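Local coordinates for protein DNA polymerase (Pyrobaculum calidifontis, PDB 5MDN) that probably copies DNA in a template-directed way, adding deoxyribonucleotides to a growing strand as a family B polymerase with an exonuclease domain, at residues R373-L378 with Y515-W520. Sequence-based numbering, arbitrary orientation.
Sequences RVEWML and YGYLGW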
ATOM      1  N   ARG A 373       3.832  -4.351  -7.421  1.00 49.90           N
ATOM      2  CA  ARG A 373       5.181  -4.509  -6.875  1.00 50.13           C
ATOM      3  C   ARG A 373       5.815  -5.823  -7.332  1.00 46.93           C
ATOM      4  O   ARG A 373       7.000  -5.863  -7.684  1.00 43.57           O
ATOM      5  CB  ARG A 373       5.131  -4.429  -5.346  1.00 53.60           C
ATOM      6  CG  ARG A 373       6.453  -4.109  -4.669  1.00 55.36           C
ATOM      7  CD  ARG A 373       6.291  -4.080  -3.155  1.00 56.67           C
ATOM      8  NE  ARG A 373       5.326  -3.071  -2.716  1.00 59.03           N
ATOM      9  CZ  ARG A 373       4.244  -3.341  -1.993  1.00 60.02           C
ATOM     10  NH1 ARG A 373       3.990  -4.588  -1.623  1.00 58.80           N
ATOM     11  NH2 ARG A 373       3.418  -2.366  -1.631  1.00 60.73           N
ATOM     12  N   VAL A 374       5.039  -6.913  -7.320  1.00 52.55           N
ATOM     13  CA  VAL A 374       5.565  -8.221  -7.711  1.00 49.67           C
ATOM     14  C   VAL A 374       5.900  -8.244  -9.199  1.00 51.17           C
ATOM     15  O   VAL A 374       6.895  -8.847  -9.617  1.00 54.08           O
ATOM     16  CB  VAL A 374       4.545  -9.317  -7.348  1.00 46.14           C
ATOM     17  CG1 VAL A 374       4.900 -10.646  -8.004  1.00 46.45           C
ATOM     18  CG2 VAL A 374       4.440  -9.470  -5.842  1.00 45.46           C
ATOM     19  N   GLU A 375       5.090  -7.569 -10.017  1.00 48.74           N
ATOM     20  CA  GLU A 375       5.315  -7.590 -11.457  1.00 47.81           C
ATOM     21  C   GLU A 375       6.594  -6.858 -11.846  1.00 48.05           C
ATOM     22  O   GLU A 375       7.265  -7.256 -12.806  1.00 51.80           O
ATOM     23  CB  GLU A 375       4.107  -6.995 -12.175  1.00 47.75           C
ATOM     24  CG  GLU A 375       4.004  -7.388 -13.627  1.00 49.57           C
ATOM     25  CD  GLU A 375       2.598  -7.220 -14.160  1.00 54.99           C
ATOM     26  OE1 GLU A 375       2.155  -6.063 -14.321  1.00 60.13           O
ATOM     27  OE2 GLU A 375       1.932  -8.245 -14.413  1.00 56.83           O
ATOM     28  N   TRP A 376       6.955  -5.799 -11.120  1.00 47.80           N
ATOM     29  CA  TRP A 376       8.232  -5.137 -11.362  1.00 49.08           C
ATOM     30  C   TRP A 376       9.416  -5.984 -10.920  1.00 48.56           C
ATOM     31  O   TRP A 376      10.522  -5.802 -11.441  1.00 49.83           O
ATOM     32  CB  TRP A 376       8.269  -3.778 -10.661  1.00 50.78           C
ATOM     33  CG  TRP A 376       7.595  -2.698 -11.446  1.00 52.44           C
ATOM     34  CD1 TRP A 376       6.454  -2.025 -11.113  1.00 52.42           C
ATOM     35  CD2 TRP A 376       8.015  -2.173 -12.710  1.00 51.49           C
ATOM     36  NE1 TRP A 376       6.142  -1.110 -12.090  1.00 52.53           N
ATOM     37  CE2 TRP A 376       7.085  -1.181 -13.081  1.00 51.01           C
ATOM     38  CE3 TRP A 376       9.089  -2.443 -13.563  1.00 52.15           C
ATOM     39  CZ2 TRP A 376       7.198  -0.459 -14.268  1.00 52.59           C
ATOM     40  CZ3 TRP A 376       9.199  -1.727 -14.740  1.00 52.06           C
ATOM     41  CH2 TRP A 376       8.260  -0.749 -15.082  1.00 53.17           C
ATOM     42  N   MET A 377       9.214  -6.898  -9.970  1.00 48.12           N
ATOM     43  CA  MET A 377      10.255  -7.865  -9.639  1.00 48.34           C
ATOM     44  C   MET A 377      10.424  -8.887 -10.756  1.00 48.38           C
ATOM     45  O   MET A 377      11.548  -9.174 -11.183  1.00 49.35           O
ATOM     46  CB  MET A 377       9.927  -8.564  -8.320  1.00 48.54           C
ATOM     47  CG  MET A 377      11.058  -9.430  -7.785  1.00 48.23           C
ATOM     48  SD  MET A 377      10.714 -10.093  -6.145  1.00 50.30           S
ATOM     49  CE  MET A 377       9.300 -11.130  -6.501  1.00 51.71           C
ATOM     50  N   LEU A 378       9.313  -9.459 -11.231  1.00 49.63           N
ATOM     51  CA  LEU A 378       9.387 -10.486 -12.266  1.00 48.50           C
ATOM     52  C   LEU A 378       9.971  -9.940 -13.563  1.00 48.60           C
ATOM     53  O   LEU A 378      10.661 -10.670 -14.283  1.00 48.57           O
ATOM     54  CB  LEU A 378       8.003 -11.087 -12.511  1.00 48.17           C
ATOM     55  CG  LEU A 378       7.406 -11.852 -11.326  1.00 48.59           C
ATOM     56  CD1 LEU A 378       6.031 -12.398 -11.671  1.00 48.43           C
ATOM     57  CD2 LEU A 378       8.338 -12.970 -10.882  1.00 47.53           C
ATOM     58  N   TYR A 515       1.300 -15.908  -5.136  1.00 59.91           N
ATOM     59  CA  TYR A 515       0.024 -16.593  -5.335  1.00 62.77           C
ATOM     60  C   TYR A 515      -1.104 -15.611  -5.634  1.00 60.72           C
ATOM     61  O   TYR A 515      -1.931 -15.856  -6.522  1.00 61.17           O
ATOM     62  CB  TYR A 515      -0.303 -17.439  -4.105  1.00 67.35           C
ATOM     63  CG  TYR A 515      -1.708 -17.995  -4.080  1.00 69.42           C
ATOM     64  CD1 TYR A 515      -2.103 -18.985  -4.971  1.00 72.13           C
ATOM     65  CD2 TYR A 515      -2.632 -17.544  -3.149  1.00 72.71           C
ATOM     66  CE1 TYR A 515      -3.388 -19.499  -4.942  1.00 74.24           C
ATOM     67  CE2 TYR A 515      -3.915 -18.051  -3.111  1.00 74.68           C
ATOM     68  CZ  TYR A 515      -4.288 -19.027  -4.008  1.00 74.88           C
ATOM     69  OH  TYR A 515      -5.569 -19.524  -3.960  1.00 75.82           O
ATOM     70  N   GLY A 516      -1.161 -14.499  -4.899  1.00 63.95           N
ATOM     71  CA  GLY A 516      -2.155 -13.480  -5.199  1.00 61.11           C
ATOM     72  C   GLY A 516      -1.965 -12.861  -6.571  1.00 59.70           C
ATOM     73  O   GLY A 516      -2.938 -12.527  -7.253  1.00 60.19           O
ATOM     74  N   TYR A 517      -0.709 -12.691  -6.991  1.00 59.30           N
ATOM     75  CA  TYR A 517      -0.428 -12.068  -8.280  1.00 57.60           C
ATOM     76  C   TYR A 517      -0.879 -12.949  -9.438  1.00 57.43           C
ATOM     77  O   TYR A 517      -1.489 -12.466 -10.400  1.00 51.63           O
ATOM     78  CB  TYR A 517       1.065 -11.755  -8.394  1.00 55.91           C
ATOM     79  CG  TYR A 517       1.508 -11.419  -9.799  1.00 54.29           C
ATOM     80  CD1 TYR A 517       1.333 -10.144 -10.318  1.00 52.93           C
ATOM     81  CD2 TYR A 517       2.103 -12.379 -10.607  1.00 54.32           C
ATOM     82  CE1 TYR A 517       1.737  -9.836 -11.605  1.00 53.09           C
ATOM     83  CE2 TYR A 517       2.508 -12.081 -11.893  1.00 53.43           C
ATOM     84  CZ  TYR A 517       2.324 -10.809 -12.387  1.00 52.86           C
ATOM     85  OH  TYR A 517       2.726 -10.507 -13.667  1.00 53.27           O
ATOM     86  N   LEU A 518      -0.577 -14.247  -9.373  1.00 52.65           N
ATOM     87  CA  LEU A 518      -0.849 -15.141 -10.493  1.00 58.08           C
ATOM     88  C   LEU A 518      -2.334 -15.399 -10.705  1.00 61.34           C
ATOM     89  O   LEU A 518      -2.700 -15.970 -11.736  1.00 57.85           O
ATOM     90  CB  LEU A 518      -0.114 -16.466 -10.295  1.00 60.78           C
ATOM     91  CG  LEU A 518       1.410 -16.354 -10.223  1.00 60.61           C
ATOM     92  CD1 LEU A 518       2.024 -17.637  -9.694  1.00 62.96           C
ATOM     93  CD2 LEU A 518       1.986 -16.000 -11.584  1.00 60.80           C
ATOM     94  N   GLY A 519      -3.190 -14.998  -9.767  1.00 65.45           N
ATOM     95  CA  GLY A 519      -4.626 -15.091  -9.957  1.00 63.72           C
ATOM     96  C   GLY A 519      -5.209 -13.819 -10.534  1.00 61.59           C
ATOM     97  O   GLY A 519      -6.291 -13.828 -11.131  1.00 64.56           O
ATOM     98  N   TRP A 520      -4.491 -12.713 -10.349  1.00 64.37           N
ATOM     99  CA  TRP A 520      -4.872 -11.413 -10.887  1.00 66.70           C
ATOM    100  C   TRP A 520      -4.953 -11.489 -12.406  1.00 70.93           C
ATOM    101  O   TRP A 520      -3.924 -11.574 -13.082  1.00 73.33           O
ATOM    102  CB  TRP A 520      -3.867 -10.352 -10.426  1.00 65.85           C
ATOM    103  CG  TRP A 520      -4.020  -8.995 -11.043  1.00 65.96           C
ATOM    104  CD1 TRP A 520      -5.162  -8.431 -11.538  1.00 66.16           C
ATOM    105  CD2 TRP A 520      -2.986  -8.019 -11.212  1.00 67.13           C
ATOM    106  NE1 TRP A 520      -4.899  -7.168 -12.011  1.00 66.87           N
ATOM    107  CE2 TRP A 520      -3.569  -6.892 -11.822  1.00 66.33           C
ATOM    108  CE3 TRP A 520      -1.621  -7.992 -10.910  1.00 64.91           C
ATOM    109  CZ2 TRP A 520      -2.834  -5.750 -12.136  1.00 63.99           C
ATOM    110  CZ3 TRP A 520      -0.893  -6.858 -11.222  1.00 62.13           C
ATOM    111  CH2 TRP A 520      -1.501  -5.752 -11.827  1.00 62.61           C
TER
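Tyr517 joins two helices of the family B polymerase region in a buried contact, its ring lying against Val374 and Leu378 and its hydroxyl bonded to Glu375. The helix segments 373-378 and 515-519 cross almost perpendicularly (-91°), their axes 10.4 Å apart, and Tyr517 bridges the distance between them. A chi1 of 166°, which sets CG opposite the backbone N, carries the ring of Tyr517 up against helix 370-384. Val374 CG1 sits over one ring face, 3.9 Å from Tyr517 CG, while Leu378 CD1 approaches obliquely, 3.5 Å from Tyr517 CE2. Glu375 runs out at about a right angle to the tyrosine, placing its carboxyl carbon at the ring edge, in the ring plane, with the carboxylate turned 90° to the ring. Tyr517 OH donates to the anti lone pair of Glu375 OE2 at 2.5 Å. The other oxygen, OE1, forms a salt bridge with Arg524, so both carboxylate oxygens have partners in this interior. Tyr517 OH also receives weak hydrogen bonds from the backbone N atoms of Arg524 and Trp525. A phenylalanine here would probably leave Glu375 OE2 and those two amides without their hydroxyl partner. Tyr515 and Gly516, just before the tyrosine, close the KxxxNxxYG motif of family B polymerases, and Tyr515 stacks on Tyr425; the contact thus ties the chain leaving this motif to helix 370-384.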